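Local coordinates for protein TetR/AcrR family transcriptional regulator (Bradyrhizobium diazoefficiens, PDB 6G8G) that probably represses transcription as a TetR-family regulator and responds to flavonoids, binding genistein in the all-helical ligand-binding domain, at residues R144-A147 against Q148-E152; G177-P180 against L181-V184; E193-E196 against Q197-A201. One frame throughout, in Å; residues are numbered along the deposited sequence.

Interaction 1. Residues R144-A147 against Q148-E152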
loop_
_atom_site.group_PDB
_atom_site.type_symbol
_atom_site.label_atom_id
_atom_site.label_comp_id
_atom_site.label_asym_id
_atom_site.label_seq_id
_atom_site.Cartn_x
_atom_site.Cartn_y
_atom_site.Cartn_z
ATOM N N ARG A 144 -3.889 -16.419 4.846
ATOM C CA ARG A 144 -4.387 -17.748 5.179
ATOM C C ARG A 144 -3.341 -18.643 5.803
ATOM O O ARG A 144 -3.636 -19.337 6.759
ATOM C CB ARG A 144 -4.953 -18.420 3.954
ATOM C CG ARG A 144 -6.272 -17.813 3.514
ATOM C CD ARG A 144 -6.870 -18.351 2.236
ATOM N NE ARG A 144 -5.990 -18.916 1.192
ATOM C CZ ARG A 144 -5.786 -18.444 -0.046
ATOM N NH1 ARG A 144 -6.359 -17.307 -0.499
ATOM N NH2 ARG A 144 -4.972 -19.128 -0.854
ATOM N N ARG A 145 -2.115 -18.626 5.286
ATOM C CA ARG A 145 -1.048 -19.442 5.870
ATOM C C ARG A 145 -0.787 -19.062 7.283
ATOM O O ARG A 145 -0.584 -19.909 8.139
ATOM C CB ARG A 145 0.254 -19.308 5.104
ATOM C CG ARG A 145 0.322 -20.260 3.939
ATOM C CD ARG A 145 1.330 -19.786 2.935
ATOM N NE ARG A 145 2.694 -19.719 3.432
ATOM C CZ ARG A 145 3.618 -20.652 3.226
ATOM N NH1 ARG A 145 3.323 -21.796 2.631
ATOM N NH2 ARG A 145 4.843 -20.435 3.672
ATOM N N LEU A 146 -0.722 -17.765 7.529
ATOM C CA LEU A 146 -0.408 -17.301 8.859
ATOM C C LEU A 146 -1.563 -17.642 9.757
ATOM O O LEU A 146 -1.379 -18.020 10.896
ATOM C CB LEU A 146 -0.148 -15.807 8.843
ATOM C CG LEU A 146 0.180 -15.224 10.208
ATOM C CD1 LEU A 146 1.348 -15.934 10.838
ATOM C CD2 LEU A 146 0.477 -13.744 10.086
ATOM N N ALA A 147 -2.768 -17.481 9.233
ATOM C CA ALA A 147 -3.956 -17.721 10.022
ATOM C C ALA A 147 -3.946 -19.152 10.507
ATOM O O ALA A 147 -4.257 -19.412 11.660
ATOM C CB ALA A 147 -5.205 -17.417 9.218
ATOM N N GLN A 148 -3.527 -20.087 9.677
ATOM C CA GLN A 148 -3.515 -21.467 10.136
ATOM C C GLN A 148 -2.514 -21.658 11.258
ATOM O O GLN A 148 -2.784 -22.333 12.248
ATOM C CB GLN A 148 -3.212 -22.424 8.989
ATOM C CG GLN A 148 -4.266 -22.369 7.886
ATOM C CD GLN A 148 -3.941 -23.278 6.726
ATOM O OE1 GLN A 148 -3.591 -24.435 6.920
ATOM N NE2 GLN A 148 -4.045 -22.756 5.507
ATOM N N PHE A 149 -1.375 -21.016 11.174
ATOM C CA PHE A 149 -0.461 -21.050 12.323
ATOM C C PHE A 149 -1.090 -20.418 13.567
ATOM O O PHE A 149 -0.909 -20.911 14.672
ATOM C CB PHE A 149 0.842 -20.341 12.003
ATOM C CG PHE A 149 1.714 -20.159 13.184
ATOM C CD1 PHE A 149 2.381 -21.237 13.756
ATOM C CD2 PHE A 149 1.841 -18.911 13.778
ATOM C CE1 PHE A 149 3.208 -21.058 14.874
ATOM C CE2 PHE A 149 2.660 -18.727 14.889
ATOM C CZ PHE A 149 3.348 -19.796 15.430
ATOM N N LEU A 150 -1.797 -19.303 13.408
ATOM C CA LEU A 150 -2.371 -18.660 14.570
ATOM C C LEU A 150 -3.462 -19.530 15.197
ATOM O O LEU A 150 -3.646 -19.462 16.396
ATOM C CB LEU A 150 -2.881 -17.257 14.252
ATOM C CG LEU A 150 -1.827 -16.233 13.787
ATOM C CD1 LEU A 150 -2.462 -14.868 13.541
ATOM C CD2 LEU A 150 -0.679 -16.100 14.763
ATOM N N GLU A 151 -4.166 -20.350 14.421
ATOM C CA GLU A 151 -5.147 -21.273 15.015
ATOM C C GLU A 151 -4.483 -22.242 15.960
ATOM O O GLU A 151 -5.029 -22.550 17.017
ATOM C CB GLU A 151 -5.862 -22.102 13.972
ATOM C CG GLU A 151 -6.777 -21.318 13.058
ATOM C CD GLU A 151 -8.017 -22.107 12.674
ATOM O OE1 GLU A 151 -8.162 -22.440 11.457
ATOM O OE2 GLU A 151 -8.833 -22.389 13.599
ATOM N N GLU A 152 -3.308 -22.728 15.567
ATOM C CA GLU A 152 -2.554 -23.672 16.388
ATOM C C GLU A 152 -2.130 -23.010 17.678
ATOM O O GLU A 152 -2.270 -23.578 18.746
ATOM C CB GLU A 152 -1.288 -24.148 15.687
ATOM C CG GLU A 152 -1.481 -24.991 14.438
ATOM C CD GLU A 152 -2.483 -26.126 14.686
ATOM O OE1 GLU A 152 -2.213 -27.100 15.450
ATOM O OE2 GLU A 152 -3.598 -26.001 14.136
#
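Leu-146 meets Phe-149 and Leu-150 one helical turn further on, a local i to i+3 and i to i+4 contact within helix 139-155 of the C-terminal domain of this TetR-family regulator. The backbone supplies the regular ladder of an alpha helix: Leu-150 N donates to Leu-146 O at 2.9 Å and Glu-151 N to Ala-147 O at 2.9 Å. Gln-148 N binds Arg-144 O at 3.0 Å, whereas the bond from Phe-149 N to Arg-145 O is weak.

The side chains sort themselves by polarity, as in a textbook amphipathic helix. On the buried side, CB of Leu-146 points away from the following turn, but with CG anti to the backbone N (chi1 179°) the end of the side chain comes back near it. There CD1 of Leu-146 approaches the Phe-149 ring at CD2 (4.2 Å), while CG of Leu-146 stands 4.2 Å from CG of Leu-150. One leucine thus serves two later residues, with a methyl for the ring and its branch point for the other leucine. On the exposed side, Gln-148 runs back as an extended chain over the carbonyl of Arg-144, CG of Gln-148 lying 3.3 Å from Arg-144 O. The guanidinium of Arg-144 looks elsewhere, its NH1 bonding to the carbonyl oxygen of Glu-136.

Two helices of the same domain, with loop residues such as Phe-161 on Leu-150, cover the apolar side. Leu-146 and Phe-149 both lean on Leu-97 of helix 93-109, with Phe-100 and Ala-96 beside them, while Leu-146, Ala-147 and Leu-150 touch Phe-171, Met-165 and Ala-167 of helix 164-176, respectively.

Interaction 2. Residues G177-P180 against L181-V184. With GEN (genistein), chain G.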
loop_
_atom_site.group_PDB
_atom_site.type_symbol
_atom_site.label_atom_id
_atom_site.label_comp_id
_atom_site.label_asym_id
_atom_site.label_seq_id
_atom_site.Cartn_x
_atom_site.Cartn_y
_atom_site.Cartn_z
ATOM N N GLY A 177 3.445 -2.027 8.251
ATOM C CA GLY A 177 3.222 -0.634 8.539
ATOM C C GLY A 177 3.216 0.239 7.319
ATOM O O GLY A 177 2.362 0.140 6.453
ATOM N N GLU A 178 4.252 1.039 7.261
ATOM C CA GLU A 178 4.368 2.153 6.382
ATOM C C GLU A 178 5.371 1.849 5.264
ATOM O O GLU A 178 5.607 2.687 4.403
ATOM C CB GLU A 178 4.987 3.245 7.217
ATOM C CG GLU A 178 4.329 4.578 7.183
ATOM C CD GLU A 178 5.244 5.620 7.830
ATOM O OE1 GLU A 178 6.323 5.262 8.407
ATOM O OE2 GLU A 178 4.861 6.809 7.736
ATOM N N LEU A 179 6.045 0.694 5.326
ATOM C CA LEU A 179 7.213 0.491 4.513
ATOM C C LEU A 179 6.871 0.412 3.065
ATOM O O LEU A 179 7.621 0.902 2.251
ATOM C CB LEU A 179 8.019 -0.738 4.935
ATOM C CG LEU A 179 8.418 -0.705 6.410
ATOM C CD1 LEU A 179 8.691 -2.115 6.896
ATOM C CD2 LEU A 179 9.663 0.166 6.621
ATOM N N PRO A 180 5.743 -0.183 2.735
ATOM C CA PRO A 180 5.457 -0.292 1.319
ATOM C C PRO A 180 5.445 1.084 0.658
ATOM O O PRO A 180 5.957 1.253 -0.436
ATOM C CB PRO A 180 4.062 -0.890 1.288
ATOM C CG PRO A 180 3.874 -1.562 2.591
ATOM C CD PRO A 180 4.770 -0.897 3.577
ATOM N N LEU A 181 4.858 2.051 1.351
ATOM C CA LEU A 181 4.808 3.432 0.902
ATOM C C LEU A 181 6.186 4.048 0.803
ATOM O O LEU A 181 6.544 4.605 -0.226
ATOM C CB LEU A 181 3.980 4.297 1.868
ATOM C CG LEU A 181 3.969 5.789 1.492
ATOM C CD1 LEU A 181 3.136 6.005 0.236
ATOM C CD2 LEU A 181 3.438 6.599 2.640
ATOM N N LEU A 182 6.971 3.929 1.865
ATOM C CA LEU A 182 8.333 4.433 1.831
ATOM C C LEU A 182 9.161 3.853 0.659
ATOM O O LEU A 182 9.878 4.565 -0.029
ATOM C CB LEU A 182 9.000 4.118 3.143
ATOM C CG LEU A 182 8.373 4.898 4.298
ATOM C CD1 LEU A 182 8.889 4.453 5.657
ATOM C CD2 LEU A 182 8.668 6.373 4.132
ATOM N N ILE A 183 9.004 2.562 0.400
ATOM C CA ILE A 183 9.756 1.902 -0.633
ATOM C C ILE A 183 9.391 2.451 -1.988
ATOM O O ILE A 183 10.240 2.786 -2.797
ATOM C CB ILE A 183 9.491 0.384 -0.583
ATOM C CG1 ILE A 183 10.230 -0.210 0.607
ATOM C CG2 ILE A 183 9.947 -0.310 -1.849
ATOM C CD1 ILE A 183 9.795 -1.618 0.943
ATOM N N VAL A 184 8.110 2.448 -2.250
ATOM C CA VAL A 184 7.546 2.979 -3.458
ATOM C C VAL A 184 7.985 4.424 -3.737
ATOM O O VAL A 184 8.212 4.784 -4.883
ATOM C CB VAL A 184 6.017 2.855 -3.332
ATOM C CG1 VAL A 184 5.298 3.897 -4.133
ATOM C CG2 VAL A 184 5.590 1.481 -3.791
HETATM C C1 GEN G . -0.326 5.542 0.090
HETATM C C2 GEN G . -0.396 6.180 1.376
HETATM O O2 GEN G . -0.733 7.509 1.512
HETATM C C3 GEN G . -0.142 5.520 2.581
HETATM C C4 GEN G . 0.204 4.194 2.561
HETATM O O4 GEN G . 0.445 3.617 3.767
HETATM C C5 GEN G . 0.307 3.490 1.232
HETATM C C6 GEN G . 0.678 2.076 1.142
HETATM O O6 GEN G . 0.892 1.480 2.233
HETATM C C7 GEN G . 0.822 1.457 -0.242
HETATM C C8 GEN G . 0.498 2.211 -1.412
HETATM O O9 GEN G . 0.140 3.511 -1.319
HETATM C C10 GEN G . 0.028 4.182 -0.069
HETATM C C11 GEN G . 0.991 -0.032 -0.319
HETATM C C12 GEN G . 1.370 -0.794 -1.443
HETATM C C13 GEN G . 1.285 -2.209 -1.329
HETATM C C14 GEN G . 0.746 -2.854 -0.173
HETATM O O14 GEN G . 0.664 -4.219 -0.077
HETATM C C15 GEN G . 0.282 -2.106 0.903
HETATM C C16 GEN G . 0.377 -0.731 0.796
#
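Leu-181 begins its course at CB, 3.4 Å from the carbonyl oxygen of Glu-178, and ends against genistein. With CG anti to the backbone N (chi1 176°), the branch ends against the ligand, where it divides into its two methyls. CD1 of Leu-181 reaches C1 of genistein at 3.5 Å, and CD2 of Leu-181 rests 3.7 Å from C3 of genistein, so the two methyls lie on the same side of the ligand's fused ring system. Pro-180 continues this apolar wall along the ligand, its CB 3.6 Å from C11 of genistein, where the phenol ring starts. Together with Phe-108 of helix 93-109, these two residues line the genistein pocket of the TetR-type ligand-binding domain. Were Leu-181 replaced by an alanine, both methyls would go, and the fused rings would probably face a gap on that side and sit less firmly.

The pocket wall stands on the first turn of helix 179-185, just after the bend at Gly-177. Leu-182 N donates to Glu-178 O (3.1 Å), and Ile-183 N to Leu-179 O (2.8 Å). The carboxylate of Glu-178 passes Leu-182 CD1 and, through OE2, bonds to Tyr-135 OH of the second subunit.

Interaction 3. Residues E193-E196 against Q197-A201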
loop_
_atom_site.group_PDB
_atom_site.type_symbol
_atom_site.label_atom_id
_atom_site.label_comp_id
_atom_site.label_asym_id
_atom_site.label_seq_id
_atom_site.Cartn_x
_atom_site.Cartn_y
_atom_site.Cartn_z
ATOM N N GLU A 193 19.445 -4.582 10.273
ATOM C CA GLU A 193 19.162 -4.147 11.627
ATOM C C GLU A 193 17.852 -3.393 11.687
ATOM O O GLU A 193 17.112 -3.506 12.658
ATOM C CB GLU A 193 20.223 -3.182 12.172
ATOM C CG GLU A 193 20.177 -3.142 13.664
ATOM C CD GLU A 193 20.789 -1.874 14.259
ATOM O OE1 GLU A 193 21.126 -0.929 13.505
ATOM O OE2 GLU A 193 20.931 -1.822 15.494
ATOM N N ALA A 194 17.653 -2.512 10.716
ATOM C CA ALA A 194 16.460 -1.680 10.660
ATOM C C ALA A 194 15.234 -2.567 10.473
ATOM O O ALA A 194 14.157 -2.265 10.992
ATOM C CB ALA A 194 16.580 -0.686 9.530
ATOM N N ILE A 195 15.404 -3.656 9.722
ATOM C CA ILE A 195 14.329 -4.607 9.522
ATOM C C ILE A 195 13.981 -5.324 10.792
ATOM O O ILE A 195 12.786 -5.498 11.084
ATOM C CB ILE A 195 14.667 -5.625 8.447
ATOM C CG1 ILE A 195 14.688 -4.936 7.087
ATOM C CG2 ILE A 195 13.615 -6.733 8.396
ATOM C CD1 ILE A 195 15.424 -5.710 6.020
ATOM N N GLU A 196 14.989 -5.747 11.544
ATOM C CA GLU A 196 14.711 -6.416 12.822
ATOM C C GLU A 196 13.915 -5.492 13.722
ATOM O O GLU A 196 13.039 -5.943 14.429
ATOM C CB GLU A 196 15.977 -6.839 13.561
ATOM C CG GLU A 196 16.740 -8.023 12.969
ATOM C CD GLU A 196 15.843 -9.208 12.582
ATOM O OE1 GLU A 196 15.206 -9.864 13.463
ATOM O OE2 GLU A 196 15.790 -9.486 11.362
ATOM N N GLN A 197 14.216 -4.191 13.682
ATOM C CA GLN A 197 13.530 -3.229 14.523
ATOM C C GLN A 197 12.073 -3.069 14.119
ATOM O O GLN A 197 11.203 -2.954 14.982
ATOM C CB GLN A 197 14.228 -1.886 14.502
ATOM C CG GLN A 197 15.471 -1.844 15.354
ATOM C CD GLN A 197 16.366 -0.638 15.075
ATOM O OE1 GLN A 197 15.927 0.400 14.575
ATOM N NE2 GLN A 197 17.636 -0.780 15.411
ATOM N N GLU A 198 11.827 -3.054 12.823
ATOM C CA GLU A 198 10.460 -2.980 12.274
ATOM C C GLU A 198 9.620 -4.148 12.728
ATOM O O GLU A 198 8.460 -3.996 13.157
ATOM C CB GLU A 198 10.476 -2.950 10.750
ATOM C CG GLU A 198 11.112 -1.684 10.166
ATOM C CD GLU A 198 10.430 -0.388 10.599
ATOM O OE1 GLU A 198 9.203 -0.362 10.600
ATOM O OE2 GLU A 198 11.119 0.605 10.926
ATOM N N ILE A 199 10.235 -5.313 12.690
ATOM C CA ILE A 199 9.564 -6.537 13.076
ATOM C C ILE A 199 9.334 -6.587 14.558
ATOM O O ILE A 199 8.270 -6.972 14.983
ATOM C CB ILE A 199 10.415 -7.751 12.708
ATOM C CG1 ILE A 199 10.451 -7.905 11.201
ATOM C CG2 ILE A 199 9.849 -9.008 13.334
ATOM C CD1 ILE A 199 11.463 -8.924 10.746
ATOM N N GLU A 200 10.343 -6.217 15.331
ATOM C CA GLU A 200 10.261 -6.335 16.761
ATOM C C GLU A 200 9.151 -5.419 17.268
ATOM O O GLU A 200 8.395 -5.790 18.169
ATOM C CB GLU A 200 11.607 -6.037 17.422
ATOM C CG GLU A 200 11.624 -6.290 18.921
ATOM C CD GLU A 200 11.078 -7.672 19.297
ATOM O OE1 GLU A 200 11.541 -8.678 18.680
ATOM O OE2 GLU A 200 10.191 -7.732 20.197
ATOM N N ALA A 201 9.032 -4.229 16.677
ATOM C CA ALA A 201 8.001 -3.280 17.075
ATOM C C ALA A 201 6.589 -3.821 16.820
ATOM O O ALA A 201 5.719 -3.716 17.685
ATOM C CB ALA A 201 8.199 -1.961 16.349
#
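Residues 193-196 and 197-201 form consecutive turns of one alpha helix, 192-210, the last helix of the TetR-type C-terminal domain. Gln-197 N, Glu-198 N, Ile-199 N and Glu-200 N bond in order to the carbonyl oxygens of Glu-193, Ala-194, Ile-195 and Glu-196, an unbroken i to i+4 series; the tightest of these, Glu-200 N to Glu-196 O, spans 2.9 Å.

On the side facing helix 93-109, Ile-195 and Ile-199 make the apolar contact. The side chains lie askew, CG2 of Ile-195 meeting CD1 of Ile-199 at 3.9 Å. Ile-199 carries CG1 beside its backbone N (chi1 -70°), which lays that arm over the carbonyl of Ile-195, and Ala-101 and Leu-105 of helix 93-109 pack on it. Acidic residues border this apolar strip: Glu-196 forms a salt bridge with Arg-102 and Glu-200 one with Arg-98, so the two arginines of the neighbouring helix pair with the carboxylates and probably offset their like charges. At the solvent-facing side, Gln-197 stretches back along the helix past Glu-193 O. NE2 of Gln-197 stands 3.5 Å from OE2 of Glu-193, with the amide and carboxylate planes turned 66° apart.

From the N terminus, the chain makes interaction 1 on helix 139-155, passes through helix 164-176 to interaction 2 at the start of helix 179-185, and then a loop leads to interaction 3 on helix 192-210. Each contact joins adjacent turns, so none closes a long loop, and the three stand in series without nesting or crossing. Interaction 1 stays apart, its nearest atoms about 12 Å from interaction 2 and about 11 Å from interaction 3. Interactions 2 and 3 do touch, through CD2 of Leu-179 and OE1 of Glu-198 at 4.0 Å. Helix 93-109 is the common partner, touched by all three contacts.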